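Local coordinates for YARHG domain-containing protein (PDB 4G2A), which is of unknown function but may bind a nutrient, and combines a strand-rich DUF4424 region with a helical YARHG domain, at residues Val24-Arg29 with Gly173-Glu178; Cys48-Lys53 with Ile139-Ser144; Pro200-Met205 with Trp218-Phe223. All coordinates share one frame; numbering follows the deposited sequence.

Overall arrangement
From the N terminus, strand 21-33 turns back into strand 43-54, so residues 24-29 and 48-53 lie on neighbouring antiparallel strands. Contact 2 closes the inner loop when residues 139-144 pair with 48-53. Contact 1 closes the outer loop around it, bringing 173-178 back beside 24-29 in parallel. Contact 3 follows in series: residues 218-220, on strand 215-220, add the next strand beyond 174-180, and segment 218-223 packs against the 200-205 loop. Contact 1 therefore lies between the other two: Val24 and Leu27 meet Thr51 and Asn49 of contact 2, while His174 and Thr175 meet Asp219 and Leu220 of contact 3. Contacts 2 and 3 do not touch, their nearest atoms being about 11 Å apart.

Contact 1: residues Val24-Arg29 with Gly173-Glu178; sequences VSELIR and GHTRLE. With SO4 (sulfate ion), chain E; SO4 (sulfate ion), chain D.
A parallel strand pair joins Ser25-Arg29 to His174-Glu178, the two strands differing in direction by 3°. Backbone bonds run from every second residue of each strand: Val24, Glu26 and Ile28 bond to His174, Arg176 and Glu178, with Glu178 N 2.8 Å from Ile28 O. Glu26 O takes Arg176 N (3.0 Å) and, from the opposite face of the carbonyl plane, Arg176 NH2 (2.9 Å), plus a weak bond from Arg176 NE. Bends at chi2 and chi3 fold the arginine back to this oxygen, with Leu27 CB over one face of its guanidinium. Strands 43-54 and 215-220 flank the pair antiparallel, making the sheet mixed. On the buried face a bend at chi2 (74°) lets Glu26 OE1 accept from Thr175 OG1 (2.8 Å) nearly along the C-O axis. Beside it Ile28 CD1 packs on Leu177 CD2 at 3.8 Å. Arg29 and Glu178 extend alongside each other on the other face, guanidinium and carboxylate planes 81° apart, with a long salt bridge from NE to OE1 (3.9 Å). Arg29 NE also donates to O3 of one sulfate (3.2 Å), while NH1 and NH2 hold two oxygens of a second, both ions probably from the crystallisation liquor.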
loop_
_atom_site.group_PDB
_atom_site.type_symbol
_atom_site.label_atom_id
_atom_site.label_comp_id
_atom_site.label_asym_id
_atom_site.label_seq_id
_atom_site.Cartn_x
_atom_site.Cartn_y
_atom_site.Cartn_z
ATOM N N VAL A 24 -18.436 -5.076 15.301
ATOM C CA VAL A 24 -18.922 -6.389 14.906
ATOM C C VAL A 24 -18.553 -6.773 13.464
ATOM O O VAL A 24 -18.507 -7.963 13.163
ATOM C CB VAL A 24 -20.434 -6.574 15.187
ATOM C CG1 VAL A 24 -20.700 -6.662 16.689
ATOM C CG2 VAL A 24 -21.258 -5.460 14.568
ATOM N N SER A 25 -18.262 -5.795 12.596
ATOM C CA SER A 25 -17.865 -6.072 11.217
ATOM C C SER A 25 -17.199 -4.863 10.581
ATOM O O SER A 25 -17.437 -3.731 10.990
ATOM C CB SER A 25 -19.059 -6.511 10.368
ATOM O OG SER A 25 -19.804 -5.403 9.885
ATOM N N GLU A 26 -16.337 -5.124 9.595
ATOM C CA GLU A 26 -15.626 -4.118 8.796
ATOM C C GLU A 26 -15.574 -4.582 7.351
ATOM O O GLU A 26 -15.566 -5.784 7.081
ATOM C CB GLU A 26 -14.191 -3.842 9.306
ATOM C CG GLU A 26 -14.004 -3.632 10.810
ATOM C CD GLU A 26 -14.099 -4.912 11.622
ATOM O OE1 GLU A 26 -13.486 -5.925 11.217
ATOM O OE2 GLU A 26 -14.858 -4.928 12.618
ATOM N N LEU A 27 -15.564 -3.634 6.427
ATOM C CA LEU A 27 -15.478 -3.863 4.993
ATOM C C LEU A 27 -14.497 -2.823 4.505
ATOM O O LEU A 27 -14.853 -1.653 4.407
ATOM C CB LEU A 27 -16.879 -3.754 4.366
ATOM C CG LEU A 27 -17.019 -3.999 2.864
ATOM C CD1 LEU A 27 -16.717 -5.462 2.504
ATOM C CD2 LEU A 27 -18.429 -3.653 2.402
ATOM N N ILE A 28 -13.224 -3.217 4.333
ATOM C CA ILE A 28 -12.153 -2.285 4.011
ATOM C C ILE A 28 -11.606 -2.557 2.597
ATOM O O ILE A 28 -11.002 -3.595 2.316
ATOM C CB ILE A 28 -11.071 -2.363 5.131
ATOM C CG1 ILE A 28 -11.698 -1.955 6.504
ATOM C CG2 ILE A 28 -9.846 -1.488 4.797
ATOM C CD1 ILE A 28 -11.049 -2.536 7.743
ATOM N N ARG A 29 -11.825 -1.592 1.717
ATOM C CA ARG A 29 -11.423 -1.663 0.318
ATOM C C ARG A 29 -10.344 -0.638 0.086
ATOM O O ARG A 29 -10.561 0.527 0.363
ATOM C CB ARG A 29 -12.646 -1.428 -0.592
ATOM C CG ARG A 29 -12.456 -1.959 -1.989
ATOM C CD ARG A 29 -13.676 -1.670 -2.818
ATOM N NE ARG A 29 -13.502 -2.036 -4.222
ATOM C CZ ARG A 29 -13.044 -1.203 -5.142
ATOM N NH1 ARG A 29 -12.712 0.040 -4.817
ATOM N NH2 ARG A 29 -12.894 -1.607 -6.391
ATOM N N GLY A 173 -15.044 -8.785 15.196
ATOM C CA GLY A 173 -16.023 -9.514 14.398
ATOM C C GLY A 173 -15.579 -9.927 13.012
ATOM O O GLY A 173 -14.450 -10.396 12.832
ATOM N N HIS A 174 -16.503 -9.797 12.035
ATOM C CA HIS A 174 -16.324 -10.151 10.632
ATOM C C HIS A 174 -15.511 -9.092 9.895
ATOM O O HIS A 174 -16.044 -8.063 9.507
ATOM C CB HIS A 174 -17.678 -10.372 9.933
ATOM C CG HIS A 174 -17.572 -11.173 8.669
ATOM N ND1 HIS A 174 -18.686 -11.469 7.915
ATOM C CD2 HIS A 174 -16.487 -11.735 8.077
ATOM C CE1 HIS A 174 -18.246 -12.188 6.894
ATOM N NE2 HIS A 174 -16.928 -12.367 6.950
ATOM N N THR A 175 -14.222 -9.374 9.677
ATOM C CA THR A 175 -13.261 -8.484 9.046
ATOM C C THR A 175 -13.062 -8.836 7.580
ATOM O O THR A 175 -12.539 -9.906 7.250
ATOM C CB THR A 175 -11.932 -8.541 9.848
ATOM O OG1 THR A 175 -12.252 -8.414 11.241
ATOM C CG2 THR A 175 -10.943 -7.457 9.441
ATOM N N ARG A 176 -13.473 -7.932 6.700
ATOM C CA ARG A 176 -13.261 -8.122 5.271
ATOM C C ARG A 176 -12.305 -7.049 4.763
ATOM O O ARG A 176 -12.580 -5.857 4.908
ATOM C CB ARG A 176 -14.577 -8.137 4.491
ATOM C CG ARG A 176 -15.220 -9.508 4.515
ATOM C CD ARG A 176 -16.663 -9.492 4.952
ATOM N NE ARG A 176 -16.942 -8.388 5.864
ATOM C CZ ARG A 176 -18.136 -7.829 6.006
ATOM N NH1 ARG A 176 -19.180 -8.295 5.328
ATOM N NH2 ARG A 176 -18.298 -6.805 6.827
ATOM N N LEU A 177 -11.146 -7.485 4.225
ATOM C CA LEU A 177 -10.103 -6.598 3.716
ATOM C C LEU A 177 -9.781 -6.909 2.267
ATOM O O LEU A 177 -9.573 -8.070 1.904
ATOM C CB LEU A 177 -8.818 -6.681 4.570
ATOM C CG LEU A 177 -8.985 -6.506 6.085
ATOM C CD1 LEU A 177 -8.239 -7.598 6.835
ATOM C CD2 LEU A 177 -8.519 -5.126 6.520
ATOM N N GLU A 178 -9.705 -5.868 1.443
ATOM C CA GLU A 178 -9.404 -6.073 0.034
ATOM C C GLU A 178 -8.419 -5.015 -0.470
ATOM O O GLU A 178 -8.702 -3.818 -0.377
ATOM C CB GLU A 178 -10.712 -6.063 -0.781
ATOM C CG GLU A 178 -10.603 -6.598 -2.199
ATOM C CD GLU A 178 -11.896 -6.549 -2.997
ATOM O OE1 GLU A 178 -12.644 -5.552 -2.867
ATOM O OE2 GLU A 178 -12.155 -7.501 -3.769
HETATM S S SO4 E . -14.351 -5.640 -6.581
HETATM O O1 SO4 E . -14.082 -4.672 -7.649
HETATM O O2 SO4 E . -13.247 -6.602 -6.494
HETATM O O3 SO4 E . -14.503 -4.925 -5.302
HETATM O O4 SO4 E . -15.587 -6.371 -6.872
HETATM S S SO4 D . -11.772 0.981 -8.349
HETATM O O1 SO4 D . -10.775 1.821 -9.018
HETATM O O2 SO4 D . -11.270 -0.393 -8.203
HETATM O O3 SO4 D . -12.078 1.532 -7.033
HETATM O O4 SO4 D . -12.993 0.989 -9.158
#

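Contact 2: residues Cys48-Lys53 with Ile139-Ser144; sequences CNFTFK and IHHDYS
Cys48-Phe50 and Ile139-His141 are paired antiparallel, the axes of the two strands lying at 165°. Cys48 with His141 and Phe50 with Ile139 are hydrogen-bonded pairs, each joined by two backbone bonds, such as His141 N to Cys48 O at 2.8 Å and Ile139 N to Phe50 O at 2.9 Å. Asn49 and His140 form the non-hydrogen-bonded pair between them. On their side of the sheet the His140 ring swings across so that CD2 comes to 3.2 Å from Cys48 O, while Asn49 OD1 lies near the ring edge; Asn49 ND2 is bonded to Asn138 OD1. The other face is aromatic and buried. Phe50 sends its edge toward the face of His141 in a T-shaped pair, centroids 5.0 Å apart and planes at 68°, with Phe50 CE2 3.5 Å from His141 ND1. Ile139 uses both branches: CG2 rests 3.8 Å from Phe50 CD2, and CG1 lies 3.5 Å from Phe52 CE2. Farther along, Cys48 SG makes an oblique sulfur-aromatic contact with the Tyr143 ring, 5.4 Å from its centroid; a chi1 of 56°, with CG between the backbone N and carbonyl carbon, turns that ring back toward Cys48. In the sheet, strand 21-33 borders the 48-53 side and strand 95-99 the 139-144 side, while Pro13 of strand 10-15 and Tyr159 of strand 155-160 pack onto the aromatic face.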
loop_
_atom_site.group_PDB
_atom_site.type_symbol
_atom_site.label_atom_id
_atom_site.label_comp_id
_atom_site.label_asym_id
_atom_site.label_seq_id
_atom_site.Cartn_x
_atom_site.Cartn_y
_atom_site.Cartn_z
ATOM N N CYS A 48 -13.992 2.436 3.723
ATOM C CA CYS A 48 -14.108 1.573 4.891
ATOM C C CYS A 48 -15.461 1.682 5.533
ATOM O O CYS A 48 -15.893 2.770 5.861
ATOM C CB CYS A 48 -13.012 1.882 5.907
ATOM S SG CYS A 48 -11.358 2.086 5.201
ATOM N N ASN A 49 -16.084 0.542 5.795
ATOM C CA ASN A 49 -17.336 0.490 6.501
ATOM C C ASN A 49 -17.103 -0.254 7.789
ATOM O O ASN A 49 -16.263 -1.147 7.829
ATOM C CB ASN A 49 -18.475 -0.127 5.660
ATOM C CG ASN A 49 -19.814 0.350 6.174
ATOM O OD1 ASN A 49 -20.272 1.441 5.833
ATOM N ND2 ASN A 49 -20.430 -0.406 7.079
ATOM N N PHE A 50 -17.802 0.158 8.856
ATOM C CA PHE A 50 -17.682 -0.413 10.193
ATOM C C PHE A 50 -19.043 -0.498 10.822
ATOM O O PHE A 50 -19.857 0.422 10.682
ATOM C CB PHE A 50 -16.759 0.432 11.104
ATOM C CG PHE A 50 -15.490 0.938 10.474
ATOM C CD1 PHE A 50 -14.341 0.152 10.457
ATOM C CD2 PHE A 50 -15.445 2.190 9.873
ATOM C CE1 PHE A 50 -13.170 0.602 9.818
ATOM C CE2 PHE A 50 -14.279 2.638 9.243
ATOM C CZ PHE A 50 -13.145 1.842 9.232
ATOM N N THR A 51 -19.285 -1.586 11.537
ATOM C CA THR A 51 -20.547 -1.803 12.230
ATOM C C THR A 51 -20.197 -1.899 13.700
ATOM O O THR A 51 -19.338 -2.693 14.074
ATOM C CB THR A 51 -21.267 -3.052 11.665
ATOM O OG1 THR A 51 -21.328 -2.981 10.242
ATOM C CG2 THR A 51 -22.645 -3.223 12.199
ATOM N N PHE A 52 -20.810 -1.058 14.510
ATOM C CA PHE A 52 -20.596 -1.009 15.957
ATOM C C PHE A 52 -21.870 -1.333 16.673
ATOM O O PHE A 52 -22.930 -0.899 16.222
ATOM C CB PHE A 52 -20.121 0.385 16.396
ATOM C CG PHE A 52 -18.755 0.781 15.898
ATOM C CD1 PHE A 52 -17.614 0.443 16.613
ATOM C CD2 PHE A 52 -18.611 1.525 14.737
ATOM C CE1 PHE A 52 -16.355 0.823 16.160
ATOM C CE2 PHE A 52 -17.354 1.909 14.285
ATOM C CZ PHE A 52 -16.232 1.570 15.004
ATOM N N LYS A 53 -21.791 -2.057 17.796
ATOM C CA LYS A 53 -22.985 -2.347 18.572
ATOM C C LYS A 53 -22.857 -1.867 20.037
ATOM O O LYS A 53 -21.880 -2.182 20.726
ATOM C CB LYS A 53 -23.368 -3.842 18.535
ATOM C CG LYS A 53 -24.790 -4.062 19.066
ATOM C CD LYS A 53 -25.205 -5.516 19.178
ATOM C CE LYS A 53 -26.433 -5.715 20.057
ATOM N NZ LYS A 53 -26.076 -5.822 21.508
ATOM N N ILE A 139 -20.532 3.271 10.614
ATOM C CA ILE A 139 -19.475 4.260 10.419
ATOM C C ILE A 139 -18.864 3.981 9.065
ATOM O O ILE A 139 -18.574 2.834 8.756
ATOM C CB ILE A 139 -18.401 4.321 11.578
ATOM C CG1 ILE A 139 -19.038 4.669 12.976
ATOM C CG2 ILE A 139 -17.233 5.291 11.238
ATOM C CD1 ILE A 139 -19.790 6.030 13.108
ATOM N N HIS A 140 -18.712 5.026 8.245
ATOM C CA HIS A 140 -18.081 4.937 6.932
ATOM C C HIS A 140 -16.986 5.992 6.787
ATOM O O HIS A 140 -17.184 7.148 7.147
ATOM C CB HIS A 140 -19.093 5.052 5.778
ATOM C CG HIS A 140 -18.468 4.810 4.436
ATOM N ND1 HIS A 140 -18.056 5.853 3.636
ATOM C CD2 HIS A 140 -18.149 3.646 3.832
ATOM C CE1 HIS A 140 -17.531 5.293 2.557
ATOM N NE2 HIS A 140 -17.556 3.969 2.634
ATOM N N HIS A 141 -15.832 5.560 6.271
ATOM C CA HIS A 141 -14.652 6.354 5.978
ATOM C C HIS A 141 -14.377 6.345 4.484
ATOM O O HIS A 141 -14.571 5.332 3.803
ATOM C CB HIS A 141 -13.420 5.809 6.713
ATOM C CG HIS A 141 -13.388 6.071 8.179
ATOM N ND1 HIS A 141 -12.395 5.530 8.981
ATOM C CD2 HIS A 141 -14.233 6.785 8.958
ATOM C CE1 HIS A 141 -12.659 5.941 10.209
ATOM N NE2 HIS A 141 -13.758 6.698 10.242
ATOM N N ASP A 142 -13.924 7.484 3.982
ATOM C CA ASP A 142 -13.532 7.679 2.590
ATOM C C ASP A 142 -12.397 8.684 2.636
ATOM O O ASP A 142 -12.565 9.769 3.187
ATOM C CB ASP A 142 -14.721 8.138 1.711
ATOM C CG ASP A 142 -14.425 8.467 0.255
ATOM O OD1 ASP A 142 -13.257 8.328 -0.165
ATOM O OD2 ASP A 142 -15.356 8.907 -0.455
ATOM N N TYR A 143 -11.222 8.276 2.163
ATOM C CA TYR A 143 -10.023 9.103 2.141
ATOM C C TYR A 143 -8.987 8.466 1.207
ATOM O O TYR A 143 -9.174 7.342 0.737
ATOM C CB TYR A 143 -9.449 9.309 3.565
ATOM C CG TYR A 143 -9.139 8.020 4.298
ATOM C CD1 TYR A 143 -10.126 7.348 5.017
ATOM C CD2 TYR A 143 -7.848 7.507 4.330
ATOM C CE1 TYR A 143 -9.843 6.170 5.702
ATOM C CE2 TYR A 143 -7.550 6.345 5.030
ATOM C CZ TYR A 143 -8.554 5.671 5.702
ATOM O OH TYR A 143 -8.264 4.524 6.385
ATOM N N SER A 144 -7.895 9.196 0.964
ATOM C CA SER A 144 -6.769 8.757 0.140
ATOM C C SER A 144 -5.474 8.989 0.866
ATOM O O SER A 144 -5.420 9.782 1.794
ATOM C CB SER A 144 -6.749 9.516 -1.187
ATOM O OG SER A 144 -7.897 9.175 -1.942
#

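Contact 3: residues Pro200-Met205 with Trp218-Phe223; sequences PTPSGM and WDLRHF. With SO4 (sulfate ion), chain O.
Met205, a selenomethionine, lies across the indole of Trp218 in a Met-aromatic contact, at the point where the loop 200-205 enters the β-hairpin of strands 206-208 and 215-220. Its CB begins over the pyrrole part of the ring, 3.5 Å from Trp218 NE1. With CG anti to the backbone N (chi1 -169°), the chain continues along the face: CG stands 3.6 Å from the centroid of the six-membered ring, 14° off the normal, as a CH-pi contact. SE follows at 4.2 Å from the same centroid, oblique to the ring and nearest to Trp218 CZ2 and CH2. The rim of the indole is fixed by the loop backbone. Trp218 NE1 donates to Pro202 O at 2.9 Å; the oxygen lies in the indole plane, but the nitrogen stands 49° out of the carbonyl plane. Pro202, preceded by a cis peptide bond, turns its own ring to the other side chains, CB lying 3.7 Å from Phe223 CZ and CG near Leu220 CD1. That same Leu220 CD1 sits over the centre of the Phe223 ring, while Leu220 CD2 reaches to 3.4 Å from Ser203 O. In the loop, Gly204 N donates a hydrogen bond to a sulfate, probably from the crystallisation liquor, and a water takes a hydrogen bond from Asp219 N at 2.8 Å and gives one to Gly204 O at 2.6 Å.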
loop_
_atom_site.group_PDB
_atom_site.type_symbol
_atom_site.label_atom_id
_atom_site.label_comp_id
_atom_site.label_asym_id
_atom_site.label_seq_id
_atom_site.Cartn_x
_atom_site.Cartn_y
_atom_site.Cartn_z
ATOM N N PRO A 200 2.814 -11.317 4.085
ATOM C CA PRO A 200 1.626 -10.487 4.352
ATOM C C PRO A 200 0.965 -10.815 5.679
ATOM O O PRO A 200 0.896 -11.968 6.080
ATOM C CB PRO A 200 0.695 -10.796 3.179
ATOM C CG PRO A 200 1.580 -11.459 2.142
ATOM C CD PRO A 200 2.612 -12.193 2.913
ATOM N N THR A 201 0.514 -9.790 6.378
ATOM C CA THR A 201 -0.207 -9.951 7.639
ATOM C C THR A 201 -1.562 -9.220 7.513
ATOM O O THR A 201 -1.634 -8.262 6.756
ATOM C CB THR A 201 0.613 -9.488 8.871
ATOM O OG1 THR A 201 0.662 -8.073 8.926
ATOM C CG2 THR A 201 2.001 -10.104 8.939
ATOM N N PRO A 202 -2.652 -9.638 8.197
ATOM C CA PRO A 202 -2.781 -10.789 9.112
ATOM C C PRO A 202 -2.785 -12.109 8.344
ATOM O O PRO A 202 -2.597 -12.097 7.126
ATOM C CB PRO A 202 -4.127 -10.525 9.794
ATOM C CG PRO A 202 -4.918 -9.731 8.793
ATOM C CD PRO A 202 -3.928 -8.896 8.066
ATOM N N SER A 203 -2.976 -13.251 9.038
ATOM C CA SER A 203 -3.076 -14.551 8.350
ATOM C C SER A 203 -4.378 -14.625 7.531
ATOM O O SER A 203 -5.326 -13.890 7.805
ATOM C CB SER A 203 -3.056 -15.709 9.357
ATOM O OG SER A 203 -1.956 -15.667 10.253
ATOM N N GLY A 204 -4.420 -15.532 6.560
ATOM C CA GLY A 204 -5.624 -15.806 5.778
ATOM C C GLY A 204 -5.803 -15.098 4.459
ATOM O O GLY A 204 -6.919 -15.058 3.946
HETATM N N MSE A 205 -4.737 -14.560 3.887
HETATM C CA MSE A 205 -4.845 -13.889 2.599
HETATM C C MSE A 205 -4.954 -14.882 1.428
HETATM O O MSE A 205 -4.268 -15.910 1.389
HETATM C CB MSE A 205 -3.650 -12.962 2.366
HETATM C CG MSE A 205 -3.820 -12.041 1.175
HETATM SE SE MSE A 205 -2.120 -11.262 0.630
HETATM C CE MSE A 205 -1.404 -12.826 -0.308
ATOM N N TRP A 218 -8.698 -10.868 2.297
ATOM C CA TRP A 218 -8.849 -11.446 3.630
ATOM C C TRP A 218 -10.341 -11.447 3.965
ATOM O O TRP A 218 -11.031 -10.477 3.634
ATOM C CB TRP A 218 -8.087 -10.639 4.692
ATOM C CG TRP A 218 -6.594 -10.630 4.607
ATOM C CD1 TRP A 218 -5.731 -11.258 5.454
ATOM C CD2 TRP A 218 -5.787 -9.782 3.768
ATOM N NE1 TRP A 218 -4.430 -10.934 5.132
ATOM C CE2 TRP A 218 -4.436 -10.003 4.124
ATOM C CE3 TRP A 218 -6.075 -8.864 2.737
ATOM C CZ2 TRP A 218 -3.374 -9.327 3.503
ATOM C CZ3 TRP A 218 -5.024 -8.216 2.104
ATOM C CH2 TRP A 218 -3.690 -8.452 2.486
ATOM N N ASP A 219 -10.844 -12.533 4.576
ATOM C CA ASP A 219 -12.241 -12.667 5.010
ATOM C C ASP A 219 -12.221 -13.460 6.314
ATOM O O ASP A 219 -12.215 -14.691 6.308
ATOM C CB ASP A 219 -13.097 -13.322 3.923
ATOM C CG ASP A 219 -14.596 -13.294 4.184
ATOM O OD1 ASP A 219 -15.003 -12.976 5.335
ATOM O OD2 ASP A 219 -15.365 -13.599 3.246
ATOM N N LEU A 220 -12.138 -12.730 7.438
ATOM C CA LEU A 220 -11.947 -13.279 8.785
ATOM C C LEU A 220 -13.163 -13.049 9.691
ATOM O O LEU A 220 -13.712 -11.955 9.733
ATOM C CB LEU A 220 -10.669 -12.642 9.395
ATOM C CG LEU A 220 -9.507 -12.384 8.383
ATOM C CD1 LEU A 220 -8.676 -11.171 8.769
ATOM C CD2 LEU A 220 -8.664 -13.626 8.152
ATOM N N ARG A 221 -13.572 -14.100 10.406
ATOM C CA ARG A 221 -14.718 -14.109 11.313
ATOM C C ARG A 221 -14.180 -14.272 12.711
ATOM O O ARG A 221 -13.162 -14.936 12.869
ATOM C CB ARG A 221 -15.726 -15.219 10.940
ATOM C CG ARG A 221 -16.156 -15.205 9.458
ATOM C CD ARG A 221 -17.413 -16.014 9.202
ATOM N NE ARG A 221 -18.627 -15.286 9.573
ATOM C CZ ARG A 221 -19.612 -14.980 8.732
ATOM N NH1 ARG A 221 -19.544 -15.344 7.455
ATOM N NH2 ARG A 221 -20.680 -14.317 9.164
ATOM N N HIS A 222 -14.793 -13.584 13.712
ATOM C CA HIS A 222 -14.357 -13.536 15.111
ATOM C C HIS A 222 -12.908 -13.118 15.224
ATOM O O HIS A 222 -12.198 -13.581 16.126
ATOM C CB HIS A 222 -14.572 -14.879 15.817
ATOM C CG HIS A 222 -15.960 -15.027 16.305
ATOM N ND1 HIS A 222 -16.404 -14.330 17.409
ATOM C CD2 HIS A 222 -16.988 -15.738 15.779
ATOM C CE1 HIS A 222 -17.678 -14.668 17.551
ATOM N NE2 HIS A 222 -18.074 -15.512 16.587
ATOM N N PHE A 223 -12.482 -12.208 14.332
ATOM C CA PHE A 223 -11.103 -11.771 14.221
ATOM C C PHE A 223 -10.590 -11.050 15.460
ATOM O O PHE A 223 -11.063 -9.966 15.786
ATOM C CB PHE A 223 -10.912 -10.888 12.976
ATOM C CG PHE A 223 -9.487 -10.452 12.676
ATOM C CD1 PHE A 223 -8.452 -11.377 12.625
ATOM C CD2 PHE A 223 -9.198 -9.128 12.368
ATOM C CE1 PHE A 223 -7.152 -10.980 12.309
ATOM C CE2 PHE A 223 -7.902 -8.733 12.050
ATOM C CZ PHE A 223 -6.887 -9.663 12.024
HETATM S S SO4 O . -0.949 -17.181 6.391
HETATM O O1 SO4 O . -2.238 -17.189 5.703
HETATM O O2 SO4 O . 0.048 -17.847 5.565
HETATM O O3 SO4 O . -0.511 -15.813 6.633
HETATM O O4 SO4 O . -1.069 -17.893 7.668
HETATM O O HOH W 1 -9.484 -14.953 4.109
#